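Local coordinates for protein citrate synthase (Mycobacterium tuberculosis, PDB 4TVM) that condenses acetyl-CoA with oxaloacetate and water to give citrate and free CoA, a step of the Krebs cycle, at residues T253-G258 and G394-W399; D153-G158 and S246-L251; E118-F123 and S138-A143; T114-D119 and L168-T173. All blocks are in the same frame, centred on the assembly; numbering follows the deposited sequence.

Contact 1: residues T253-G258 and G394-W399; sequences TSISGG and GWIAHW
Ile255 and Trp395 meet where helix 251-262 passes helix 383-403. The terminal methyl of the isoleucine comes nearest: Ile255 CD1 rests 3.4 Å from Trp395 CB. The other branch of the fork comes to the six-membered part of the indole at an oblique angle, Ile255 CG2 standing 3.9 Å from Trp395 CE3. CD1 also brushes the neighbouring residue, with Ile255 CD1 4.2 Å from Ile396 CG1.

One turn further along, Gly258 comes over a face of the same indole near its rim. Lacking a side chain, it brings bare backbone to the ring, and Gly258 O lies 3.6 Å from Trp395 CZ2. At the far end of the contact, Trp399 NE1 donates to Ser254 OG over 3.0 Å. The bond is bent (132° at the hydrogen), and the hydroxyl sits slightly tilted from the indole plane. With CG anti to the backbone N (chi1 -173°), Trp399 reaches across to the serine.

The pairing illustrates the helix-on-helix construction of citrate synthase: the two segment axes approach to 10.3 Å at an angle of 128°. Helix 383-403 also carries Phe387 and Arg391 of the oxaloacetate pocket, and the Trp395 side chain is about 8 Å from the bound ligand.

In the second shell, Ser254 OG has another hydrogen bond to Asn250 O, so two partners grip this buried hydroxyl. The Trp399 ring stacks with His403, while Trp395 NE1 makes a weak bond to Ser237 OG. On the same helix as Ser254, Thr253 packs on Trp263 of the second subunit.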
loop_
_atom_site.group_PDB
_atom_site.type_symbol
_atom_site.label_atom_id
_atom_site.label_comp_id
_atom_site.label_asym_id
_atom_site.label_seq_id
_atom_site.Cartn_x
_atom_site.Cartn_y
_atom_site.Cartn_z
ATOM N N THR A 253 -0.645 -6.095 -7.314
ATOM C CA THR A 253 -0.530 -4.721 -6.870
ATOM C C THR A 253 -0.925 -4.668 -5.411
ATOM O O THR A 253 -0.287 -3.979 -4.610
ATOM C CB THR A 253 -1.369 -3.780 -7.748
ATOM O OG1 THR A 253 -1.099 -4.055 -9.136
ATOM C CG2 THR A 253 -1.051 -2.333 -7.418
ATOM N N SER A 254 -1.920 -5.456 -5.029
ATOM C CA SER A 254 -2.289 -5.552 -3.597
ATOM C C SER A 254 -1.189 -6.163 -2.702
ATOM O O SER A 254 -0.970 -5.693 -1.585
ATOM C CB SER A 254 -3.599 -6.307 -3.434
ATOM O OG SER A 254 -4.489 -5.997 -4.498
ATOM N N ILE A 255 -0.458 -7.164 -3.196
ATOM C CA ILE A 255 0.656 -7.758 -2.400
ATOM C C ILE A 255 1.818 -6.785 -2.263
ATOM O O ILE A 255 2.467 -6.627 -1.211
ATOM C CB ILE A 255 1.165 -9.027 -3.071
ATOM C CG1 ILE A 255 0.098 -10.119 -3.001
ATOM C CG2 ILE A 255 2.492 -9.484 -2.480
ATOM C CD1 ILE A 255 -0.374 -10.436 -1.606
ATOM N N SER A 256 2.102 -6.129 -3.363
ATOM C CA SER A 256 3.057 -5.088 -3.321
ATOM C C SER A 256 2.744 -4.085 -2.228
ATOM O O SER A 256 3.628 -3.674 -1.518
ATOM C CB SER A 256 3.086 -4.393 -4.647
ATOM O OG SER A 256 3.977 -3.313 -4.501
ATOM N N GLY A 257 1.490 -3.681 -2.074
ATOM C CA GLY A 257 1.142 -2.757 -0.995
ATOM C C GLY A 257 1.357 -3.348 0.370
ATOM O O GLY A 257 1.793 -2.684 1.293
ATOM N N GLY A 258 1.046 -4.618 0.514
ATOM C CA GLY A 258 1.408 -5.318 1.717
ATOM C C GLY A 258 2.906 -5.258 1.893
ATOM O O GLY A 258 3.370 -5.102 3.028
ATOM N N GLY A 394 -1.046 -15.451 3.807
ATOM C CA GLY A 394 -2.055 -14.750 4.580
ATOM C C GLY A 394 -2.544 -13.569 3.794
ATOM O O GLY A 394 -3.758 -13.321 3.690
ATOM N N TRP A 395 -1.596 -12.816 3.255
ATOM C CA TRP A 395 -1.932 -11.722 2.356
ATOM C C TRP A 395 -2.890 -12.208 1.331
ATOM O O TRP A 395 -3.893 -11.570 1.069
ATOM C CB TRP A 395 -0.699 -11.160 1.660
ATOM C CG TRP A 395 0.154 -10.317 2.556
ATOM C CD1 TRP A 395 -0.207 -9.743 3.712
ATOM C CD2 TRP A 395 1.523 -9.970 2.340
ATOM N NE1 TRP A 395 0.844 -9.048 4.254
ATOM C CE2 TRP A 395 1.929 -9.185 3.434
ATOM C CE3 TRP A 395 2.460 -10.279 1.337
ATOM C CZ2 TRP A 395 3.214 -8.700 3.565
ATOM C CZ3 TRP A 395 3.747 -9.771 1.459
ATOM C CH2 TRP A 395 4.108 -8.980 2.564
ATOM N N ILE A 396 -2.602 -13.354 0.759
ATOM C CA ILE A 396 -3.410 -13.859 -0.347
ATOM C C ILE A 396 -4.798 -14.297 0.103
ATOM O O ILE A 396 -5.786 -14.053 -0.591
ATOM C CB ILE A 396 -2.676 -15.004 -1.071
ATOM C CG1 ILE A 396 -1.483 -14.442 -1.828
ATOM C CG2 ILE A 396 -3.589 -15.695 -2.069
ATOM C CD1 ILE A 396 -0.589 -15.471 -2.497
ATOM N N ALA A 397 -4.860 -14.965 1.256
ATOM C CA ALA A 397 -6.090 -15.529 1.781
ATOM C C ALA A 397 -7.110 -14.458 2.053
ATOM O O ALA A 397 -8.300 -14.660 1.784
ATOM C CB ALA A 397 -5.780 -16.267 3.064
ATOM N N HIS A 398 -6.635 -13.343 2.633
ATOM C CA HIS A 398 -7.476 -12.206 3.001
ATOM C C HIS A 398 -8.017 -11.472 1.788
ATOM O O HIS A 398 -9.180 -11.111 1.740
ATOM C CB HIS A 398 -6.674 -11.216 3.857
ATOM C CG HIS A 398 -6.520 -11.643 5.277
ATOM N ND1 HIS A 398 -5.519 -12.494 5.692
ATOM C CD2 HIS A 398 -7.243 -11.356 6.379
ATOM C CE1 HIS A 398 -5.624 -12.694 6.993
ATOM N NE2 HIS A 398 -6.665 -12.019 7.433
ATOM N N TRP A 399 -7.139 -11.209 0.834
ATOM C CA TRP A 399 -7.509 -10.651 -0.479
ATOM C C TRP A 399 -8.581 -11.507 -1.156
ATOM O O TRP A 399 -9.592 -10.990 -1.652
ATOM C CB TRP A 399 -6.257 -10.612 -1.364
ATOM C CG TRP A 399 -6.416 -9.916 -2.674
ATOM C CD1 TRP A 399 -6.000 -8.644 -2.991
ATOM C CD2 TRP A 399 -7.007 -10.447 -3.852
ATOM N NE1 TRP A 399 -6.315 -8.357 -4.282
ATOM C CE2 TRP A 399 -6.935 -9.446 -4.836
ATOM C CE3 TRP A 399 -7.602 -11.674 -4.172
ATOM C CZ2 TRP A 399 -7.427 -9.631 -6.121
ATOM C CZ3 TRP A 399 -8.098 -11.858 -5.444
ATOM C CH2 TRP A 399 -8.015 -10.830 -6.403
#

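Contact 2: residues D153-G158 and S246-L251; sequences DPMDNG and SSRANL
Met155 and Arg248 meet at the partly exposed margin of this loop-to-loop contact, their chains crossing at about a right angle. From CB, the methionine sets out with CG beside its own backbone N (chi1 -57°); Met155 CG comes within 4.0 Å of Arg248 NH1. The chain then bends, bringing Met155 SD to 3.5 Å from Arg248 NH1. At the tip, CE lies against both the guanidinium, which it approaches obliquely, and the aliphatic CD of the extended arginine.

Behind this margin Pro154 is turned inward, its CG 3.4 Å from Arg248 O and next to the carbonyl of Ala249. Each loop contains a recognisable local motif. In 153-158 an Asx turn operates: Asp153 OD1 accepts from Met155 N at 2.8 Å, met from above the carboxylate plane. In 246-251 a Schellman motif ends helix 236-246, with Arg248 at positive phi (74°), and Asn250 then serves as N-cap of helix 251-262, its OD1 taking the Thr253 N-H. The amide's other end, Asn250 ND2, bonds to Ser145 OG. Pro154 and Met155 also touch His403 of helix 383-403, whereas Arg248 packs on Pro265 of the second subunit.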
loop_
_atom_site.group_PDB
_atom_site.type_symbol
_atom_site.label_atom_id
_atom_site.label_comp_id
_atom_site.label_asym_id
_atom_site.label_seq_id
_atom_site.Cartn_x
_atom_site.Cartn_y
_atom_site.Cartn_z
ATOM N N ASP A 153 -7.065 -10.407 -14.074
ATOM C CA ASP A 153 -8.424 -9.961 -13.803
ATOM C C ASP A 153 -8.856 -10.326 -12.358
ATOM O O ASP A 153 -8.992 -11.521 -12.003
ATOM C CB ASP A 153 -9.364 -10.526 -14.856
ATOM C CG ASP A 153 -10.781 -10.083 -14.675
ATOM O OD1 ASP A 153 -11.121 -9.457 -13.626
ATOM O OD2 ASP A 153 -11.571 -10.441 -15.577
ATOM N N PRO A 154 -9.059 -9.298 -11.509
ATOM C CA PRO A 154 -9.393 -9.587 -10.121
ATOM C C PRO A 154 -10.709 -10.325 -10.001
ATOM O O PRO A 154 -10.881 -11.104 -9.088
ATOM C CB PRO A 154 -9.513 -8.203 -9.468
ATOM C CG PRO A 154 -8.984 -7.235 -10.440
ATOM C CD PRO A 154 -9.098 -7.857 -11.797
ATOM N N MET A 155 -11.622 -10.067 -10.930
ATOM C CA MET A 155 -12.924 -10.718 -10.928
ATOM C C MET A 155 -12.896 -12.132 -11.430
ATOM O O MET A 155 -13.646 -12.922 -10.932
ATOM C CB MET A 155 -13.931 -9.936 -11.779
ATOM C CG MET A 155 -14.083 -8.515 -11.310
ATOM S SD MET A 155 -14.375 -8.556 -9.541
ATOM C CE MET A 155 -13.318 -7.235 -9.007
ATOM N N ASP A 156 -12.078 -12.445 -12.427
ATOM C CA ASP A 156 -12.115 -13.773 -13.005
ATOM C C ASP A 156 -11.370 -14.657 -12.081
ATOM O O ASP A 156 -10.206 -14.403 -11.834
ATOM C CB ASP A 156 -11.380 -13.844 -14.310
ATOM C CG ASP A 156 -11.360 -15.246 -14.861
ATOM O OD1 ASP A 156 -12.401 -15.677 -15.389
ATOM O OD2 ASP A 156 -10.328 -15.935 -14.761
ATOM N N ASN A 157 -12.000 -15.704 -11.576
ATOM C CA ASN A 157 -11.204 -16.668 -10.886
ATOM C C ASN A 157 -10.816 -17.810 -11.757
ATOM O O ASN A 157 -11.545 -18.235 -12.644
ATOM C CB ASN A 157 -11.806 -17.224 -9.628
ATOM C CG ASN A 157 -10.768 -17.978 -8.838
ATOM O OD1 ASN A 157 -9.661 -18.259 -9.357
ATOM N ND2 ASN A 157 -11.079 -18.286 -7.586
ATOM N N GLY A 158 -9.653 -18.332 -11.430
ATOM C CA GLY A 158 -8.953 -19.215 -12.317
ATOM C C GLY A 158 -7.781 -18.379 -12.759
ATOM O O GLY A 158 -6.661 -18.873 -12.870
ATOM N N SER A 246 -9.370 -3.056 -2.338
ATOM C CA SER A 246 -10.602 -2.362 -2.182
ATOM C C SER A 246 -10.955 -1.623 -3.439
ATOM O O SER A 246 -12.129 -1.496 -3.775
ATOM C CB SER A 246 -10.354 -1.359 -1.095
ATOM O OG SER A 246 -11.422 -0.529 -0.985
ATOM N N SER A 247 -9.930 -1.108 -4.109
ATOM C CA SER A 247 -10.142 -0.370 -5.335
ATOM C C SER A 247 -10.275 -1.303 -6.521
ATOM O O SER A 247 -10.492 -0.855 -7.638
ATOM C CB SER A 247 -9.014 0.646 -5.572
ATOM O OG SER A 247 -7.841 0.008 -6.064
ATOM N N ARG A 248 -10.170 -2.600 -6.263
ATOM C CA ARG A 248 -10.130 -3.659 -7.286
ATOM C C ARG A 248 -8.812 -3.695 -7.986
ATOM O O ARG A 248 -8.721 -4.097 -9.138
ATOM C CB ARG A 248 -11.206 -3.501 -8.317
ATOM C CG ARG A 248 -12.556 -3.375 -7.728
ATOM C CD ARG A 248 -13.519 -3.950 -8.719
ATOM N NE ARG A 248 -14.872 -3.629 -8.328
ATOM C CZ ARG A 248 -15.936 -4.296 -8.749
ATOM N NH1 ARG A 248 -15.798 -5.315 -9.590
ATOM N NH2 ARG A 248 -17.144 -3.934 -8.339
ATOM N N ALA A 249 -7.784 -3.276 -7.288
ATOM C CA ALA A 249 -6.444 -3.473 -7.776
ATOM C C ALA A 249 -6.225 -4.952 -8.006
ATOM O O ALA A 249 -6.960 -5.777 -7.469
ATOM C CB ALA A 249 -5.439 -2.913 -6.790
ATOM N N ASN A 250 -5.252 -5.299 -8.845
ATOM C CA ASN A 250 -5.005 -6.707 -9.104
ATOM C C ASN A 250 -4.248 -7.344 -7.940
ATOM O O ASN A 250 -3.864 -6.681 -6.975
ATOM C CB ASN A 250 -4.341 -6.930 -10.463
ATOM C CG ASN A 250 -2.842 -6.706 -10.445
ATOM O OD1 ASN A 250 -2.138 -7.191 -9.567
ATOM N ND2 ASN A 250 -2.343 -5.976 -11.438
ATOM N N LEU A 251 -4.078 -8.652 -8.017
ATOM C CA LEU A 251 -3.485 -9.403 -6.924
ATOM C C LEU A 251 -2.082 -8.967 -6.625
ATOM O O LEU A 251 -1.732 -8.771 -5.480
ATOM C CB LEU A 251 -3.483 -10.883 -7.264
ATOM C CG LEU A 251 -3.183 -11.870 -6.152
ATOM C CD1 LEU A 251 -3.675 -11.430 -4.787
ATOM C CD2 LEU A 251 -3.819 -13.197 -6.529
#

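Contact 3: residues E118-F123 and S138-A143; sequences EDLKRF and SSVVNA
Leu120 and Phe123 project from helix 118-122 and the residue that follows it onto helix 133-147, where Val140 and Ala143 receive them. The close part of the contact is largely apolar. Leu120 CD1 approaches Val140 CG1 to 4.0 Å and also lies 4.3 Å from Ala143 CB. Phe123 has its CG anti to the backbone N (chi1 -178°), which carries the ring out toward the partner helix. Ala143 CB sits over one face of this ring, 4.2 Å from Phe123 CZ, while Val140 comes at the edge, its CG2 4.1 Å from Phe123 CE1, and Ser139 OG also lies at the ring edge. Val140 therefore meets the two side chains with different methyls, CG1 for the leucine and CG2 for the phenylalanine.

The outer side of the short helix is quite different. There Asp119 and the exposed Arg122 form a loose ion pair, Arg122 NH1 standing 3.3 Å from Asp119 OD1; the oxygen lies well out of the guanidinium plane, so charge alone links them.

Phe123 also reaches the dimer interface, meeting Phe123 of the second subunit and making an edge-to-face contact with Phe127 of that chain. Within its own chain, helix 133-147 has helix 118-122 against it through Leu120 and Val140, helix 159-182 through Val140 on Ile174, and helix 251-262 through Val141 on Ile259.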
loop_
_atom_site.group_PDB
_atom_site.type_symbol
_atom_site.label_atom_id
_atom_site.label_comp_id
_atom_site.label_asym_id
_atom_site.label_seq_id
_atom_site.Cartn_x
_atom_site.Cartn_y
_atom_site.Cartn_z
ATOM N N GLU A 118 12.835 -15.246 -18.221
ATOM C CA GLU A 118 14.231 -14.820 -18.368
ATOM C C GLU A 118 14.453 -13.295 -18.390
ATOM O O GLU A 118 15.474 -12.810 -17.867
ATOM C CB GLU A 118 14.843 -15.406 -19.634
ATOM C CG GLU A 118 15.511 -16.752 -19.425
ATOM C CD GLU A 118 16.699 -16.638 -18.512
ATOM O OE1 GLU A 118 16.610 -17.148 -17.378
ATOM O OE2 GLU A 118 17.696 -16.006 -18.914
ATOM N N ASP A 119 13.546 -12.547 -19.025
ATOM C CA ASP A 119 13.623 -11.083 -18.992
ATOM C C ASP A 119 13.433 -10.509 -17.591
ATOM O O ASP A 119 14.088 -9.531 -17.210
ATOM C CB ASP A 119 12.608 -10.458 -19.921
ATOM C CG ASP A 119 12.963 -10.607 -21.373
ATOM O OD1 ASP A 119 13.978 -11.243 -21.719
ATOM O OD2 ASP A 119 12.185 -10.079 -22.187
ATOM N N LEU A 120 12.537 -11.117 -16.824
ATOM C CA LEU A 120 12.330 -10.717 -15.433
ATOM C C LEU A 120 13.504 -11.098 -14.599
ATOM O O LEU A 120 13.874 -10.387 -13.676
ATOM C CB LEU A 120 11.064 -11.307 -14.832
ATOM C CG LEU A 120 10.826 -10.771 -13.417
ATOM C CD1 LEU A 120 10.550 -9.287 -13.458
ATOM C CD2 LEU A 120 9.706 -11.505 -12.695
ATOM N N LYS A 121 14.133 -12.195 -14.941
ATOM C CA LYS A 121 15.445 -12.521 -14.352
ATOM C C LYS A 121 16.479 -11.473 -14.669
ATOM O O LYS A 121 17.124 -10.968 -13.773
ATOM C CB LYS A 121 15.930 -13.853 -14.881
ATOM C CG LYS A 121 17.028 -14.485 -14.065
ATOM C CD LYS A 121 17.779 -15.510 -14.888
ATOM C CE LYS A 121 18.821 -16.240 -14.061
ATOM N NZ LYS A 121 20.110 -16.311 -14.778
ATOM N N ARG A 122 16.616 -11.137 -15.960
ATOM C CA ARG A 122 17.577 -10.136 -16.426
ATOM C C ARG A 122 17.378 -8.750 -15.801
ATOM O O ARG A 122 18.336 -8.066 -15.505
ATOM C CB ARG A 122 17.490 -10.010 -17.942
ATOM C CG ARG A 122 18.270 -11.051 -18.733
ATOM C CD ARG A 122 17.790 -11.093 -20.184
ATOM N NE ARG A 122 17.727 -9.758 -20.779
ATOM C CZ ARG A 122 17.322 -9.500 -22.025
ATOM N NH1 ARG A 122 16.934 -10.483 -22.839
ATOM N NH2 ARG A 122 17.314 -8.244 -22.466
ATOM N N PHE A 123 16.125 -8.340 -15.637
ATOM C CA PHE A 123 15.741 -7.090 -14.980
ATOM C C PHE A 123 16.417 -6.834 -13.636
ATOM O O PHE A 123 16.570 -5.696 -13.241
ATOM C CB PHE A 123 14.241 -7.153 -14.780
ATOM C CG PHE A 123 13.629 -5.939 -14.155
ATOM C CD1 PHE A 123 13.479 -5.859 -12.784
ATOM C CD2 PHE A 123 13.090 -4.946 -14.946
ATOM C CE1 PHE A 123 12.852 -4.774 -12.195
ATOM C CE2 PHE A 123 12.468 -3.846 -14.369
ATOM C CZ PHE A 123 12.339 -3.765 -12.986
ATOM N N SER A 138 10.389 -5.173 -3.730
ATOM C CA SER A 138 9.166 -4.396 -4.007
ATOM C C SER A 138 9.157 -4.010 -5.503
ATOM O O SER A 138 8.115 -4.038 -6.176
ATOM C CB SER A 138 9.143 -3.139 -3.160
ATOM O OG SER A 138 10.439 -2.546 -3.214
ATOM N N SER A 139 10.339 -3.678 -6.022
ATOM C CA SER A 139 10.430 -3.205 -7.373
ATOM C C SER A 139 9.988 -4.302 -8.315
ATOM O O SER A 139 9.222 -4.055 -9.250
ATOM C CB SER A 139 11.852 -2.757 -7.666
ATOM O OG SER A 139 11.907 -1.980 -8.839
ATOM N N VAL A 140 10.467 -5.514 -8.045
ATOM C CA VAL A 140 10.254 -6.658 -8.928
ATOM C C VAL A 140 8.816 -7.178 -8.852
ATOM O O VAL A 140 8.238 -7.566 -9.828
ATOM C CB VAL A 140 11.286 -7.752 -8.617
ATOM C CG1 VAL A 140 11.077 -8.974 -9.500
ATOM C CG2 VAL A 140 12.691 -7.205 -8.856
ATOM N N VAL A 141 8.203 -7.092 -7.691
ATOM C CA VAL A 141 6.828 -7.503 -7.546
ATOM C C VAL A 141 5.869 -6.626 -8.344
ATOM O O VAL A 141 4.976 -7.128 -9.005
ATOM C CB VAL A 141 6.455 -7.521 -6.064
ATOM C CG1 VAL A 141 4.978 -7.861 -5.862
ATOM C CG2 VAL A 141 7.331 -8.536 -5.355
ATOM N N ASN A 142 6.027 -5.313 -8.273
ATOM C CA ASN A 142 5.257 -4.427 -9.157
ATOM C C ASN A 142 5.472 -4.770 -10.630
ATOM O O ASN A 142 4.510 -4.805 -11.409
ATOM C CB ASN A 142 5.613 -2.990 -8.871
ATOM C CG ASN A 142 5.007 -2.515 -7.547
ATOM O OD1 ASN A 142 3.775 -2.338 -7.431
ATOM N ND2 ASN A 142 5.856 -2.341 -6.533
ATOM N N ALA A 143 6.706 -5.122 -10.992
ATOM C CA ALA A 143 7.028 -5.476 -12.373
ATOM C C ALA A 143 6.363 -6.784 -12.863
ATOM O O ALA A 143 6.317 -7.069 -14.078
ATOM C CB ALA A 143 8.533 -5.558 -12.535
#

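Contact 4: residues T114-D119 and L168-T173; sequences TMLHED and LAKLPT
Thr114 and Thr173 supply the one hydrogen bond across this contact: Thr173 OG1 donates to Thr114 O over 2.8 Å. The hydroxyl lies in the carbonyl plane, on a lone pair, with an angle of 140° at the oxygen. With OG1 beside its own backbone N (chi1 -55°), CG2 of Thr173 falls anti to that N and turns to Leu116.

The remaining cross-contacts are van der Waals. That methyl, Thr173 CG2, lies 4.0 Å from Leu116 CG, and Leu116 CD2 is equally far, 4.0 Å, from Lys170 CB. Thr114 CG2 packs 3.9 Å from Ala169 CB. Beyond its CB, Lys170 runs its aliphatic chain past the carbonyl of Met115.

Capping belongs to the segment 114-119 itself. His117 is the N-cap of helix 118-122, and His117 ND1 accepts from Asp119 N at 3.2 Å, nearly in the imidazole plane.

Residues 114-116 of the loop lie against helix 159-182, which is kinked at Pro172, whose proline N has no hydrogen to give to the preceding turn; the chain then leaves it for helix 118-122. Other sides of that long helix face the rest of the bundle: Leu168 touches helix 85-94, and Leu171 packs on Leu137 of helix 133-147 and on Leu389 and Leu392 of helix 383-403.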
loop_
_atom_site.group_PDB
_atom_site.type_symbol
_atom_site.label_atom_id
_atom_site.label_comp_id
_atom_site.label_asym_id
_atom_site.label_seq_id
_atom_site.Cartn_x
_atom_site.Cartn_y
_atom_site.Cartn_z
ATOM N N THR A 114 8.055 -21.932 -10.612
ATOM C CA THR A 114 9.053 -21.244 -9.821
ATOM C C THR A 114 10.061 -20.494 -10.641
ATOM O O THR A 114 10.828 -19.688 -10.093
ATOM C CB THR A 114 9.855 -22.217 -8.964
ATOM O OG1 THR A 114 10.262 -23.308 -9.777
ATOM C CG2 THR A 114 9.033 -22.725 -7.792
ATOM N N MET A 115 10.123 -20.784 -11.933
ATOM C CA MET A 115 11.044 -20.076 -12.796
ATOM C C MET A 115 10.382 -18.787 -13.246
ATOM O O MET A 115 9.228 -18.810 -13.649
ATOM C CB MET A 115 11.399 -20.920 -14.006
ATOM C CG MET A 115 12.834 -20.710 -14.456
ATOM S SD MET A 115 13.373 -21.803 -15.771
ATOM C CE MET A 115 13.575 -23.331 -14.829
ATOM N N LEU A 116 11.110 -17.679 -13.130
ATOM C CA LEU A 116 10.735 -16.409 -13.727
ATOM C C LEU A 116 11.031 -16.414 -15.216
ATOM O O LEU A 116 11.989 -17.051 -15.680
ATOM C CB LEU A 116 11.582 -15.254 -13.176
ATOM C CG LEU A 116 11.931 -15.149 -11.712
ATOM C CD1 LEU A 116 12.739 -13.886 -11.486
ATOM C CD2 LEU A 116 10.683 -15.118 -10.874
ATOM N N HIS A 117 10.227 -15.664 -15.947
ATOM C CA HIS A 117 10.590 -15.193 -17.296
ATOM C C HIS A 117 12.027 -14.712 -17.302
ATOM O O HIS A 117 12.387 -13.851 -16.486
ATOM C CB HIS A 117 9.686 -14.010 -17.720
ATOM C CG HIS A 117 9.576 -13.847 -19.201
ATOM N ND1 HIS A 117 10.562 -13.250 -19.959
ATOM C CD2 HIS A 117 8.603 -14.208 -20.069
ATOM C CE1 HIS A 117 10.203 -13.249 -21.227
ATOM N NE2 HIS A 117 9.020 -13.834 -21.318
ATOM N N GLU A 118 12.835 -15.246 -18.221
ATOM C CA GLU A 118 14.231 -14.820 -18.368
ATOM C C GLU A 118 14.453 -13.295 -18.390
ATOM O O GLU A 118 15.474 -12.810 -17.867
ATOM C CB GLU A 118 14.843 -15.406 -19.634
ATOM C CG GLU A 118 15.511 -16.752 -19.425
ATOM C CD GLU A 118 16.699 -16.638 -18.512
ATOM O OE1 GLU A 118 16.610 -17.148 -17.378
ATOM O OE2 GLU A 118 17.696 -16.006 -18.914
ATOM N N ASP A 119 13.546 -12.547 -19.025
ATOM C CA ASP A 119 13.623 -11.083 -18.992
ATOM C C ASP A 119 13.433 -10.509 -17.591
ATOM O O ASP A 119 14.088 -9.531 -17.210
ATOM C CB ASP A 119 12.608 -10.458 -19.921
ATOM C CG ASP A 119 12.963 -10.607 -21.373
ATOM O OD1 ASP A 119 13.978 -11.243 -21.719
ATOM O OD2 ASP A 119 12.185 -10.079 -22.187
ATOM N N LEU A 168 2.997 -17.645 -5.048
ATOM C CA LEU A 168 3.538 -18.581 -4.069
ATOM C C LEU A 168 4.803 -19.243 -4.595
ATOM O O LEU A 168 5.722 -19.531 -3.828
ATOM C CB LEU A 168 2.514 -19.656 -3.727
ATOM C CG LEU A 168 1.416 -19.194 -2.793
ATOM C CD1 LEU A 168 0.309 -20.233 -2.821
ATOM C CD2 LEU A 168 1.968 -19.023 -1.388
ATOM N N ALA A 169 4.842 -19.491 -5.903
ATOM C CA ALA A 169 6.029 -20.124 -6.524
ATOM C C ALA A 169 7.143 -19.143 -6.703
ATOM O O ALA A 169 8.265 -19.421 -6.327
ATOM C CB ALA A 169 5.703 -20.731 -7.872
ATOM N N LYS A 170 6.837 -18.005 -7.319
ATOM C CA LYS A 170 7.885 -17.090 -7.783
ATOM C C LYS A 170 8.457 -16.128 -6.752
ATOM O O LYS A 170 9.547 -15.614 -6.962
ATOM C CB LYS A 170 7.398 -16.283 -8.964
ATOM C CG LYS A 170 6.957 -17.163 -10.090
ATOM C CD LYS A 170 6.732 -16.373 -11.361
ATOM C CE LYS A 170 6.792 -17.334 -12.546
ATOM N NZ LYS A 170 5.434 -17.816 -12.851
ATOM N N LEU A 171 7.747 -15.885 -5.657
ATOM C CA LEU A 171 8.225 -14.937 -4.669
ATOM C C LEU A 171 9.430 -15.395 -3.888
ATOM O O LEU A 171 10.272 -14.563 -3.562
ATOM C CB LEU A 171 7.148 -14.574 -3.706
ATOM C CG LEU A 171 7.556 -13.302 -2.955
ATOM C CD1 LEU A 171 7.123 -12.108 -3.744
ATOM C CD2 LEU A 171 6.924 -13.243 -1.582
ATOM N N PRO A 172 9.533 -16.711 -3.576
ATOM C CA PRO A 172 10.825 -17.106 -3.023
ATOM C C PRO A 172 11.951 -17.001 -3.999
ATOM O O PRO A 172 13.047 -16.644 -3.613
ATOM C CB PRO A 172 10.602 -18.562 -2.695
ATOM C CG PRO A 172 9.195 -18.579 -2.252
ATOM C CD PRO A 172 8.556 -17.799 -3.355
ATOM N N THR A 173 11.695 -17.308 -5.258
ATOM C CA THR A 173 12.700 -17.143 -6.285
ATOM C C THR A 173 13.204 -15.721 -6.376
ATOM O O THR A 173 14.391 -15.505 -6.494
ATOM C CB THR A 173 12.094 -17.484 -7.622
ATOM O OG1 THR A 173 11.541 -18.807 -7.538
ATOM C CG2 THR A 173 13.127 -17.437 -8.708
#

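Read from the N terminus, contact 4 opens first and closes when helix 159-182 returns to the loop 114-119. Contact 3 starts from the same stretch, sharing Glu118 and Asp119, and closes sooner, at helix 133-147, inside the span of contact 4. Contact 2 opens at 153-158, before contact 4 has closed, and closes at 246-251, so the two cross. Contact 1 then opens and closes a longer loop by bringing helix 383-403 back to helix 251-262. It abuts the others: Trp399 packs on Leu251 of contact 2, Ile396 on Leu168 of contact 4, and Ser256 probably hydrogen-bonds Asn142 of contact 3. Contacts 1, 2 and 3 also touch the second subunit.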